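Local coordinates for DUF4007 domain-containing protein (PDB 6LB9), which is of incompletely defined function but binds magnesium and probably serves a bacterial DNA phosphorothioate-based defence system, at residues Ala15-Phe20 with Met60-Arg65; Glu39-Asp44 with Met83-Thr88; Trp111-Trp116 with Cys200-Leu205; Gly224-Leu229 with Ala267-Glu272. All blocks are in the same frame, centred on the assembly; numbering follows the deposited sequence.

Contact 1 of 4, residues Ala15-Phe20 with Met60-Arg65. With MG (magnesium ion), chain C.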
# COMPACT_ATOMS: atom_id res chain seq x y z
N ALA A 15 -12.66 -18.53 6.79
CA ALA A 15 -11.35 -18.98 6.32
C ALA A 15 -11.29 -19.20 4.80
O ALA A 15 -10.38 -19.86 4.31
CB ALA A 15 -10.90 -20.26 7.04
N ARG A 16 -12.22 -18.67 4.01
CA ARG A 16 -12.12 -18.90 2.57
C ARG A 16 -10.91 -18.19 1.96
O ARG A 16 -10.42 -18.60 0.91
CB ARG A 16 -13.40 -18.47 1.87
CG ARG A 16 -14.67 -19.08 2.45
CD ARG A 16 -14.96 -20.44 1.87
NE ARG A 16 -16.17 -21.07 2.41
CZ ARG A 16 -17.26 -21.33 1.69
NH1 ARG A 16 -17.31 -20.99 0.40
NH2 ARG A 16 -18.30 -21.94 2.24
N HIS A 17 -10.43 -17.13 2.62
CA HIS A 17 -9.23 -16.41 2.24
C HIS A 17 -7.96 -17.22 2.47
O HIS A 17 -6.89 -16.77 2.06
CB HIS A 17 -9.15 -15.12 3.05
CG HIS A 17 -9.43 -15.33 4.50
ND1 HIS A 17 -8.52 -15.91 5.35
CD2 HIS A 17 -10.56 -15.13 5.23
CE1 HIS A 17 -9.05 -16.01 6.56
NE2 HIS A 17 -10.29 -15.55 6.51
N GLU A 18 -8.04 -18.37 3.15
CA GLU A 18 -6.88 -19.22 3.45
C GLU A 18 -5.78 -18.43 4.17
O GLU A 18 -4.58 -18.71 4.00
CB GLU A 18 -6.34 -19.90 2.17
CG GLU A 18 -7.27 -21.02 1.60
CD GLU A 18 -6.80 -21.66 0.26
OE1 GLU A 18 -5.69 -22.25 0.22
OE2 GLU A 18 -7.57 -21.62 -0.74
N THR A 19 -6.18 -17.46 5.00
CA THR A 19 -5.32 -16.59 5.80
C THR A 19 -4.50 -15.62 4.96
O THR A 19 -3.56 -15.01 5.48
CB THR A 19 -4.35 -17.35 6.73
OG1 THR A 19 -3.32 -17.99 5.96
CG2 THR A 19 -5.08 -18.39 7.54
N PHE A 20 -4.80 -15.45 3.67
CA PHE A 20 -4.23 -14.36 2.89
C PHE A 20 -4.97 -13.05 3.20
O PHE A 20 -6.19 -12.96 3.02
CB PHE A 20 -4.31 -14.67 1.40
CG PHE A 20 -3.34 -15.71 0.92
CD1 PHE A 20 -1.97 -15.54 1.12
CD2 PHE A 20 -3.79 -16.84 0.25
CE1 PHE A 20 -1.06 -16.50 0.64
CE2 PHE A 20 -2.89 -17.80 -0.22
CZ PHE A 20 -1.53 -17.63 -0.02
N MET A 60 -8.57 -14.46 -3.74
CA MET A 60 -8.83 -13.27 -4.54
C MET A 60 -10.31 -13.14 -4.87
O MET A 60 -10.89 -12.06 -4.76
CB MET A 60 -7.98 -13.36 -5.80
CG MET A 60 -8.07 -12.22 -6.76
SD MET A 60 -7.06 -12.65 -8.20
CE MET A 60 -6.86 -11.06 -8.97
N ARG A 61 -10.94 -14.24 -5.28
CA ARG A 61 -12.37 -14.22 -5.55
C ARG A 61 -13.15 -13.85 -4.29
O ARG A 61 -14.08 -13.03 -4.33
CB ARG A 61 -12.80 -15.59 -6.08
CG ARG A 61 -14.29 -15.90 -6.01
CD ARG A 61 -14.57 -17.33 -6.53
NE ARG A 61 -15.98 -17.67 -6.41
CZ ARG A 61 -16.55 -18.81 -6.80
NH1 ARG A 61 -15.84 -19.79 -7.40
NH2 ARG A 61 -17.85 -18.97 -6.60
N TYR A 62 -12.77 -14.44 -3.15
CA TYR A 62 -13.44 -14.15 -1.89
C TYR A 62 -13.34 -12.67 -1.53
O TYR A 62 -14.35 -12.05 -1.16
CB TYR A 62 -12.85 -15.01 -0.76
CG TYR A 62 -13.26 -14.48 0.60
CD1 TYR A 62 -14.49 -14.82 1.16
CD2 TYR A 62 -12.44 -13.58 1.31
CE1 TYR A 62 -14.88 -14.33 2.38
CE2 TYR A 62 -12.84 -13.06 2.56
CZ TYR A 62 -14.07 -13.45 3.08
OH TYR A 62 -14.49 -12.95 4.30
N TRP A 63 -12.14 -12.09 -1.60
CA TRP A 63 -11.99 -10.71 -1.14
C TRP A 63 -12.84 -9.75 -1.98
O TRP A 63 -13.42 -8.79 -1.45
CB TRP A 63 -10.51 -10.28 -1.14
CG TRP A 63 -9.76 -10.81 0.09
CD1 TRP A 63 -8.70 -11.67 0.10
CD2 TRP A 63 -10.05 -10.54 1.48
NE1 TRP A 63 -8.31 -11.94 1.39
CE2 TRP A 63 -9.13 -11.27 2.25
CE3 TRP A 63 -11.00 -9.75 2.13
CZ2 TRP A 63 -9.13 -11.24 3.65
CZ3 TRP A 63 -10.99 -9.71 3.52
CH2 TRP A 63 -10.07 -10.45 4.26
N SER A 64 -12.96 -10.02 -3.29
CA SER A 64 -13.83 -9.20 -4.14
C SER A 64 -15.28 -9.22 -3.66
O SER A 64 -15.94 -8.18 -3.63
CB SER A 64 -13.74 -9.67 -5.60
OG SER A 64 -12.73 -8.96 -6.25
N ARG A 65 -15.78 -10.41 -3.29
CA ARG A 65 -17.15 -10.51 -2.80
C ARG A 65 -17.29 -9.84 -1.43
O ARG A 65 -18.26 -9.13 -1.18
CB ARG A 65 -17.59 -11.98 -2.70
CG ARG A 65 -19.12 -12.17 -2.72
CD ARG A 65 -19.56 -13.64 -2.49
NE ARG A 65 -20.92 -13.90 -2.94
CZ ARG A 65 -21.51 -15.10 -2.94
NH1 ARG A 65 -20.86 -16.17 -2.47
NH2 ARG A 65 -22.76 -15.23 -3.39
MG MG C . -7.18 -22.65 -3.00
O HOH W 1 -7.77 -21.25 -5.02

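Contact 2 of 4, residues Glu39-Asp44 with Met83-Thr88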
# COMPACT_ATOMS: atom_id res chain seq x y z
N GLU A 39 -16.60 -15.66 -15.64
CA GLU A 39 -15.90 -16.86 -15.22
C GLU A 39 -14.44 -16.60 -14.88
O GLU A 39 -13.63 -17.53 -14.89
CB GLU A 39 -16.02 -17.94 -16.31
CG GLU A 39 -17.44 -18.43 -16.54
CD GLU A 39 -17.57 -19.44 -17.70
OE1 GLU A 39 -17.97 -19.03 -18.82
OE2 GLU A 39 -17.28 -20.65 -17.49
N ALA A 40 -14.08 -15.35 -14.55
CA ALA A 40 -12.67 -15.03 -14.31
C ALA A 40 -12.04 -15.92 -13.25
O ALA A 40 -10.85 -16.26 -13.34
CB ALA A 40 -12.51 -13.55 -13.93
N PHE A 41 -12.80 -16.32 -12.22
CA PHE A 41 -12.22 -17.09 -11.12
C PHE A 41 -12.37 -18.60 -11.29
O PHE A 41 -11.82 -19.36 -10.48
CB PHE A 41 -12.84 -16.68 -9.78
CG PHE A 41 -12.73 -15.21 -9.49
CD1 PHE A 41 -11.48 -14.63 -9.29
CD2 PHE A 41 -13.86 -14.41 -9.43
CE1 PHE A 41 -11.37 -13.27 -9.06
CE2 PHE A 41 -13.76 -13.05 -9.19
CZ PHE A 41 -12.51 -12.48 -9.00
N LEU A 42 -13.09 -19.04 -12.32
CA LEU A 42 -13.40 -20.45 -12.52
C LEU A 42 -12.67 -21.06 -13.71
O LEU A 42 -12.76 -22.28 -13.90
CB LEU A 42 -14.91 -20.62 -12.72
CG LEU A 42 -15.81 -20.37 -11.51
CD1 LEU A 42 -17.25 -20.15 -11.96
CD2 LEU A 42 -15.72 -21.54 -10.54
N ALA A 43 -11.99 -20.26 -14.52
CA ALA A 43 -11.42 -20.76 -15.76
C ALA A 43 -10.16 -21.57 -15.49
O ALA A 43 -9.44 -21.35 -14.51
CB ALA A 43 -11.12 -19.61 -16.71
N ASP A 44 -9.91 -22.54 -16.39
CA ASP A 44 -8.66 -23.31 -16.39
C ASP A 44 -7.43 -22.40 -16.34
O ASP A 44 -6.44 -22.72 -15.68
CB ASP A 44 -8.57 -24.19 -17.64
CG ASP A 44 -9.76 -25.12 -17.82
OD1 ASP A 44 -10.78 -24.95 -17.11
OD2 ASP A 44 -9.68 -26.02 -18.69
N MET A 83 -21.06 -20.79 -9.42
CA MET A 83 -21.41 -19.43 -9.06
C MET A 83 -20.46 -18.47 -9.79
O MET A 83 -19.28 -18.38 -9.44
CB MET A 83 -21.33 -19.25 -7.55
CG MET A 83 -22.46 -19.94 -6.80
SD MET A 83 -23.96 -18.96 -6.92
CE MET A 83 -23.85 -17.99 -5.41
N LEU A 84 -20.99 -17.76 -10.78
CA LEU A 84 -20.26 -16.80 -11.60
C LEU A 84 -20.21 -15.42 -10.90
O LEU A 84 -21.06 -15.10 -10.08
CB LEU A 84 -20.93 -16.69 -12.97
CG LEU A 84 -20.54 -17.65 -14.10
CD1 LEU A 84 -20.46 -19.10 -13.65
CD2 LEU A 84 -21.50 -17.52 -15.28
N SER A 85 -19.22 -14.59 -11.25
CA SER A 85 -18.99 -13.31 -10.57
C SER A 85 -19.33 -12.13 -11.47
O SER A 85 -19.09 -12.16 -12.68
CB SER A 85 -17.53 -13.17 -10.11
OG SER A 85 -17.24 -13.98 -8.98
N TYR A 86 -19.86 -11.06 -10.87
CA TYR A 86 -20.26 -9.86 -11.59
C TYR A 86 -19.84 -8.64 -10.77
O TYR A 86 -20.08 -8.60 -9.56
CB TYR A 86 -21.77 -9.85 -11.86
CG TYR A 86 -22.24 -11.10 -12.57
CD1 TYR A 86 -22.51 -12.25 -11.86
CD2 TYR A 86 -22.37 -11.13 -13.96
CE1 TYR A 86 -22.90 -13.40 -12.49
CE2 TYR A 86 -22.78 -12.30 -14.61
CZ TYR A 86 -23.04 -13.42 -13.86
OH TYR A 86 -23.45 -14.59 -14.47
N PRO A 87 -19.22 -7.65 -11.40
CA PRO A 87 -18.76 -6.46 -10.67
C PRO A 87 -19.93 -5.59 -10.24
O PRO A 87 -20.88 -5.43 -11.00
CB PRO A 87 -17.88 -5.73 -11.69
CG PRO A 87 -18.52 -6.16 -13.05
CD PRO A 87 -19.00 -7.56 -12.86
N THR A 88 -19.85 -5.04 -9.01
CA THR A 88 -20.91 -4.16 -8.53
C THR A 88 -20.72 -2.73 -9.05
O THR A 88 -19.64 -2.35 -9.52
CB THR A 88 -20.99 -4.12 -6.99
OG1 THR A 88 -19.82 -3.48 -6.46
CG2 THR A 88 -21.11 -5.55 -6.40

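Contact 3 of 4, residues Trp111-Trp116 with Cys200-Leu205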
# COMPACT_ATOMS: atom_id res chain seq x y z
N TRP A 111 -10.43 3.28 4.58
CA TRP A 111 -11.52 3.37 5.55
C TRP A 111 -12.84 2.91 4.94
O TRP A 111 -13.58 2.13 5.54
CB TRP A 111 -11.65 4.82 6.08
CG TRP A 111 -10.55 5.19 7.06
CD1 TRP A 111 -9.51 6.03 6.83
CD2 TRP A 111 -10.37 4.69 8.40
NE1 TRP A 111 -8.70 6.11 7.93
CE2 TRP A 111 -9.20 5.29 8.91
CE3 TRP A 111 -11.08 3.80 9.21
CZ2 TRP A 111 -8.72 5.03 10.19
CZ3 TRP A 111 -10.60 3.54 10.49
CH2 TRP A 111 -9.44 4.16 10.97
N LEU A 112 -13.11 3.36 3.71
CA LEU A 112 -14.35 3.03 3.02
C LEU A 112 -14.43 1.53 2.74
O LEU A 112 -15.47 0.89 2.98
CB LEU A 112 -14.45 3.84 1.72
CG LEU A 112 -15.64 3.49 0.82
CD1 LEU A 112 -16.94 3.93 1.46
CD2 LEU A 112 -15.48 4.07 -0.60
N LEU A 113 -13.36 0.96 2.19
CA LEU A 113 -13.35 -0.48 1.94
C LEU A 113 -13.58 -1.25 3.24
O LEU A 113 -14.35 -2.22 3.27
CB LEU A 113 -12.04 -0.87 1.29
CG LEU A 113 -11.99 -0.55 -0.20
CD1 LEU A 113 -10.56 -0.66 -0.69
CD2 LEU A 113 -12.92 -1.50 -0.96
N HIS A 114 -12.96 -0.79 4.33
CA HIS A 114 -13.17 -1.38 5.65
C HIS A 114 -14.65 -1.35 6.05
O HIS A 114 -15.20 -2.36 6.53
CB HIS A 114 -12.30 -0.66 6.67
CG HIS A 114 -12.51 -1.08 8.09
ND1 HIS A 114 -12.11 -2.32 8.57
CD2 HIS A 114 -13.05 -0.43 9.14
CE1 HIS A 114 -12.41 -2.41 9.85
NE2 HIS A 114 -13.00 -1.28 10.22
N TRP A 115 -15.32 -0.21 5.87
CA TRP A 115 -16.76 -0.12 6.10
C TRP A 115 -17.51 -1.13 5.25
O TRP A 115 -18.43 -1.80 5.74
CB TRP A 115 -17.25 1.31 5.80
CG TRP A 115 -18.77 1.51 5.92
CD1 TRP A 115 -19.67 1.75 4.88
CD2 TRP A 115 -19.56 1.51 7.12
NE1 TRP A 115 -20.95 1.89 5.38
CE2 TRP A 115 -20.91 1.74 6.74
CE3 TRP A 115 -19.26 1.34 8.48
CZ2 TRP A 115 -21.95 1.80 7.68
CZ3 TRP A 115 -20.31 1.40 9.41
CH2 TRP A 115 -21.62 1.62 9.01
N TRP A 116 -17.16 -1.24 3.97
CA TRP A 116 -17.86 -2.17 3.09
C TRP A 116 -17.69 -3.61 3.56
O TRP A 116 -18.63 -4.40 3.49
CB TRP A 116 -17.38 -2.02 1.64
CG TRP A 116 -17.93 -0.78 1.01
CD1 TRP A 116 -18.88 0.05 1.55
CD2 TRP A 116 -17.59 -0.23 -0.27
NE1 TRP A 116 -19.14 1.09 0.68
CE2 TRP A 116 -18.36 0.96 -0.43
CE3 TRP A 116 -16.71 -0.60 -1.28
CZ2 TRP A 116 -18.26 1.76 -1.57
CZ3 TRP A 116 -16.60 0.21 -2.41
CH2 TRP A 116 -17.38 1.37 -2.54
N CYS A 200 0.01 -4.86 3.06
CA CYS A 200 -1.43 -4.83 3.16
C CYS A 200 -1.78 -3.39 3.50
O CYS A 200 -1.44 -2.91 4.59
CB CYS A 200 -1.97 -5.80 4.23
SG CYS A 200 -3.82 -5.81 4.36
N PRO A 201 -2.44 -2.67 2.59
CA PRO A 201 -2.64 -1.24 2.82
C PRO A 201 -3.59 -0.92 3.97
O PRO A 201 -3.59 0.22 4.43
CB PRO A 201 -3.18 -0.73 1.48
CG PRO A 201 -3.77 -1.92 0.82
CD PRO A 201 -2.94 -3.10 1.27
N PHE A 202 -4.37 -1.88 4.47
CA PHE A 202 -5.23 -1.60 5.63
C PHE A 202 -4.44 -1.38 6.92
O PHE A 202 -5.01 -0.90 7.90
CB PHE A 202 -6.26 -2.74 5.81
CG PHE A 202 -7.29 -2.77 4.71
CD1 PHE A 202 -8.41 -1.93 4.77
CD2 PHE A 202 -7.09 -3.54 3.59
CE1 PHE A 202 -9.34 -1.93 3.75
CE2 PHE A 202 -8.02 -3.55 2.55
CZ PHE A 202 -9.14 -2.74 2.63
N ARG A 203 -3.15 -1.74 6.94
CA ARG A 203 -2.30 -1.52 8.10
C ARG A 203 -2.10 -0.04 8.38
O ARG A 203 -1.84 0.35 9.52
CB ARG A 203 -0.95 -2.20 7.88
CG ARG A 203 -1.05 -3.71 7.77
CD ARG A 203 0.31 -4.33 7.55
NE ARG A 203 0.17 -5.77 7.42
CZ ARG A 203 0.91 -6.53 6.62
NH1 ARG A 203 1.87 -5.98 5.87
NH2 ARG A 203 0.69 -7.83 6.57
N GLU A 204 -2.21 0.79 7.33
CA GLU A 204 -2.13 2.24 7.44
C GLU A 204 -3.24 2.86 8.29
O GLU A 204 -3.10 4.01 8.73
CB GLU A 204 -2.19 2.85 6.04
CG GLU A 204 -0.93 2.62 5.25
CD GLU A 204 -0.43 3.89 4.57
OE1 GLU A 204 -0.20 3.85 3.34
OE2 GLU A 204 -0.27 4.92 5.26
N LEU A 205 -4.35 2.15 8.51
CA LEU A 205 -5.44 2.71 9.28
C LEU A 205 -5.15 2.74 10.78
O LEU A 205 -5.93 3.34 11.53
CB LEU A 205 -6.74 1.93 9.02
CG LEU A 205 -7.23 1.77 7.58
CD1 LEU A 205 -8.56 1.03 7.56
CD2 LEU A 205 -7.36 3.13 6.89

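Contact 4 of 4, residues Gly224-Leu229 with Ala267-Glu272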
# COMPACT_ATOMS: atom_id res chain seq x y z
N GLY A 224 -6.92 5.89 19.70
CA GLY A 224 -6.56 7.28 19.56
C GLY A 224 -7.40 8.03 18.54
O GLY A 224 -8.45 7.57 18.08
N SER A 225 -6.92 9.23 18.19
CA SER A 225 -7.53 10.06 17.16
C SER A 225 -7.27 9.45 15.77
O SER A 225 -6.33 8.68 15.58
CB SER A 225 -6.96 11.47 17.24
OG SER A 225 -7.92 12.42 16.84
N ARG A 226 -8.11 9.81 14.80
CA ARG A 226 -8.02 9.24 13.45
C ARG A 226 -7.85 10.32 12.40
O ARG A 226 -8.75 10.55 11.58
CB ARG A 226 -9.25 8.40 13.13
CG ARG A 226 -9.63 7.42 14.20
CD ARG A 226 -8.97 6.09 14.00
NE ARG A 226 -9.39 5.16 15.04
CZ ARG A 226 -8.56 4.38 15.73
NH1 ARG A 226 -7.25 4.40 15.47
NH2 ARG A 226 -9.05 3.59 16.67
N PRO A 227 -6.69 10.98 12.36
CA PRO A 227 -6.51 12.07 11.38
C PRO A 227 -6.60 11.63 9.92
O PRO A 227 -6.72 12.49 9.05
CB PRO A 227 -5.11 12.60 11.72
CG PRO A 227 -4.42 11.42 12.42
CD PRO A 227 -5.50 10.76 13.19
N SER A 228 -6.55 10.33 9.61
CA SER A 228 -6.65 9.89 8.22
C SER A 228 -8.08 9.54 7.81
O SER A 228 -8.32 9.18 6.65
CB SER A 228 -5.74 8.67 7.99
OG SER A 228 -6.33 7.46 8.48
N LEU A 229 -9.04 9.63 8.73
CA LEU A 229 -10.42 9.29 8.43
C LEU A 229 -11.18 10.57 8.03
O LEU A 229 -11.57 11.34 8.91
CB LEU A 229 -11.06 8.61 9.64
CG LEU A 229 -12.55 8.27 9.60
CD1 LEU A 229 -12.87 7.45 8.36
CD2 LEU A 229 -12.99 7.55 10.88
N ALA A 267 -17.18 0.41 13.96
CA ALA A 267 -16.38 0.04 12.79
C ALA A 267 -15.06 0.81 12.76
O ALA A 267 -13.99 0.23 12.59
CB ALA A 267 -17.17 0.27 11.50
N PHE A 268 -15.13 2.13 12.91
CA PHE A 268 -13.95 2.97 12.79
C PHE A 268 -13.22 3.15 14.11
O PHE A 268 -12.17 3.81 14.14
CB PHE A 268 -14.35 4.33 12.21
CG PHE A 268 -14.93 4.26 10.80
CD1 PHE A 268 -14.49 3.30 9.91
CD2 PHE A 268 -15.88 5.17 10.38
CE1 PHE A 268 -15.00 3.22 8.62
CE2 PHE A 268 -16.40 5.11 9.08
CZ PHE A 268 -15.96 4.14 8.20
N ARG A 269 -13.76 2.60 15.19
CA ARG A 269 -13.23 2.81 16.54
C ARG A 269 -12.99 4.30 16.82
O ARG A 269 -11.89 4.72 17.16
CB ARG A 269 -11.95 1.99 16.75
CG ARG A 269 -12.24 0.50 16.97
CD ARG A 269 -13.45 0.31 17.88
NE ARG A 269 -14.05 -1.03 17.80
CZ ARG A 269 -13.66 -2.08 18.54
NH1 ARG A 269 -12.66 -1.95 19.41
NH2 ARG A 269 -14.27 -3.25 18.41
N ILE A 270 -14.05 5.09 16.66
CA ILE A 270 -14.03 6.53 16.95
C ILE A 270 -15.10 6.86 17.98
O ILE A 270 -16.15 6.22 18.03
CB ILE A 270 -14.24 7.41 15.69
CG1 ILE A 270 -15.51 7.00 14.94
CG2 ILE A 270 -13.07 7.33 14.77
CD1 ILE A 270 -15.78 7.91 13.75
N ARG A 271 -14.86 7.89 18.77
CA ARG A 271 -15.79 8.19 19.84
C ARG A 271 -16.86 9.19 19.38
O ARG A 271 -16.76 9.84 18.34
CB ARG A 271 -15.04 8.68 21.08
CG ARG A 271 -14.51 10.11 21.06
CD ARG A 271 -14.87 10.79 22.39
NE ARG A 271 -16.28 11.18 22.41
CZ ARG A 271 -17.10 11.01 23.44
NH1 ARG A 271 -16.67 10.46 24.58
NH2 ARG A 271 -18.37 11.38 23.34
N GLU A 272 -17.93 9.28 20.18
CA GLU A 272 -19.11 10.06 19.80
C GLU A 272 -18.75 11.50 19.45
O GLU A 272 -19.30 12.06 18.50
CB GLU A 272 -20.14 10.03 20.92
CG GLU A 272 -21.51 10.52 20.49
CD GLU A 272 -22.51 10.55 21.63
OE1 GLU A 272 -22.18 10.01 22.72
OE2 GLU A 272 -23.63 11.08 21.44

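Contact 1 of 4, residues Ala15-Phe20 with Met60-Arg65
His17, Tyr62 and Trp63 form a buried aromatic cluster that ties the double turn of 15-20 to helix 57-66. The loop folds as a type I turn (Ala15 to Glu18) overlapping a type I' turn (His17 to Phe20). Among the ring contacts, the His17–Tyr62 pair is an offset edge-to-face one: the imidazole edge points at the phenol face, with the planes 63° apart and His17 CD2 4.1 Å from Tyr62 CE2. Trp63 lies nearly parallel to the imidazole but slid aside, so the two rings barely overlap. Aliphatic packing adds His17 CB, 3.7 Å from Trp63 NE1, and Arg16 CB, 3.9 Å from Tyr62 CD1; the Arg16 chain then bends at its second torsion and its guanidinium leads away from the helix. His17 CG stands between the backbone N and the carbonyl carbon (chi1 46°), which sets the ring beside Tyr62. Polar bonds hold both nitrogens of this imidazole: Thr19 N donates to ND1 near the ring plane, and NE2 binds Asp172 of helix 166-180. The Tyr62 hydroxyl is bonded to the carbonyl of Trp127. Glu18, which does not touch the helix segment, binds the magnesium ion through OE2 at 2.5 Å, together with a water. One hydrogen bond joins the two segments directly: Trp63 NE1 donates to Phe20 O over 2.9 Å, with the oxygen close to the indole plane and the N-H...O angle bent to 146°.

Contact 2 of 4, residues Glu39-Asp44 with Met83-Thr88
Glu39 O receives two backbone N-H groups of its own loop, Leu42 N at 3.0 Å and, more weakly, Ala43 N, and from this tight turn Phe41 and Leu42 point toward the strand, while Glu39 meets Leu84 through its CG. Across the contact everything is van der Waals packing. The two leucines meet at about a right angle, with Leu42 CD1 3.8 Å from Leu84 CD1. The same Leu42 methyl also rests 3.7 Å from the carbonyl oxygen Met83 O. Beside them the aliphatic part of Glu39 runs alongside Leu84 in the same direction, CG to CG at 4.0 Å, and its extended chain carries the carboxylate on toward the solvent-exposed side. Strand 83-87 pairs antiparallel with 70-74 in a two-stranded hairpin, and the loop that follows helix 24-34 packs against it; a backbone bond between Ser85 and Pro38 fastens that loop to the strand just before Glu39. Deeper in, Phe41 offers Ser85 its ring edge: CD2 is 3.4 Å from OG, and CB of the serine also lies near the ring plane. Phe41 CG sits anti to its carbonyl carbon, beside the backbone N (chi1 -56°), directing the ring inward, where Arg61 of helix 57-66 and Ala30 of helix 24-34 pack on it. The nearest side-chain atom of Phe41 is about 11 Å from the bound magnesium ion.

Contact 3 of 4, residues Trp111-Trp116 with Cys200-Leu205
This is a buried, apolar contact near the centre of the fold, in which the 3-10 turn at 201-205 packs on helix 107-118 through Trp111, Leu113 and His114. Its main element is a CH-pi interaction: Leu205 CD2 stands over the five-membered ring of Trp111, 3.4 Å from the centroid and only 10° off the ring normal. The Trp111 CB starts away from the turn, but CG beside the backbone N (chi1 -75°) helps bring the indole back over Leu205, whose CB and CD1 spread over its six-membered half. Two residues along the helix, Leu113 crosses Phe202 at about a right angle, its CB 3.7 Å from CZ at the phenyl edge. His114 CB touches Leu205 CD1 at 4.2 Å. A leucine in place of Trp111 would probably strip Leu205 CD2 of its aromatic face and leave Ser228 OG without its indole N-H. Arg203 and Glu204 form salt bridges with Glu204 and Arg203 of the second subunit. The buried polar atoms are met elsewhere, Trp111 NE1 by Ser228, His114 ND1 by Tyr180 and NE2 by Ala267 O, which implies that shape and CH-pi packing join helix and turn.

Contact 4 of 4, residues Gly224-Leu229 with Ala267-Glu272
Arg226 reaches from a type I turn (Arg226 to Leu229) to the carbonyls where the chain leaves helix 264-268, a side chain meeting backbone oxygens at a helix C-terminal end. Arg226 NH2 donates to Arg269 O over 3.1 Å with an N-H...O angle of 148°; the oxygen lies tilted 15° from the guanidinium plane. NE shares its proton in two weak bonds, to Phe268 O at 3.2 Å and to Arg269 O at 3.3 Å, so Arg269 O is held by two nitrogens of one guanidinium. NH1 is taken by Thr222 OG1, and Gly224 O lies over one face of the group. Arg269, with positive phi, is the first residue to leave the helical conformation, which probably helps turn these carbonyls to the guanidinium. The second arginine is satisfied separately: Arg269 NE donates to Arg266 O and NH2 to Phe135 O. In the turn, Leu229 N closes on Arg226 O. With an alanine in place of Arg226, the carbonyls of Phe268 and Arg269 would probably lose these donors, and Ile270 CG2 the aliphatic CG it packs on at 3.5 Å. Next to these polar bonds the contact is apolar. Leu229, with CG anti to the backbone N (chi1 175°), puts CD2 3.7 Å from Phe268 CB and 3.9 Å from Ile270 CG2, while CD1 sits over the Phe268 ring, 4.3 Å from its centroid.

In the fold
Contacts 1 and 2 adjoin on one side of the chain, where Arg61 of helix 57-66 packs against Phe41 and Leu42, so that helix links the magnesium-bearing loop to the hairpin strand. Contact 2, its centre about 20 Å from the chain centre, is partly exposed and held by van der Waals packing without a hydrogen bond between its segments; contact 1 is more buried and mixes rings with one hydrogen bond. Contacts 3 and 4 adjoin through helix 107-118; both also touch the second subunit. Contact 3 is the most central and entirely packing, whereas contact 4, farther out, adds arginine-to-carbonyl bonds to buried apolar packing. The centres of contacts 2 and 4 lie about 36 Å apart.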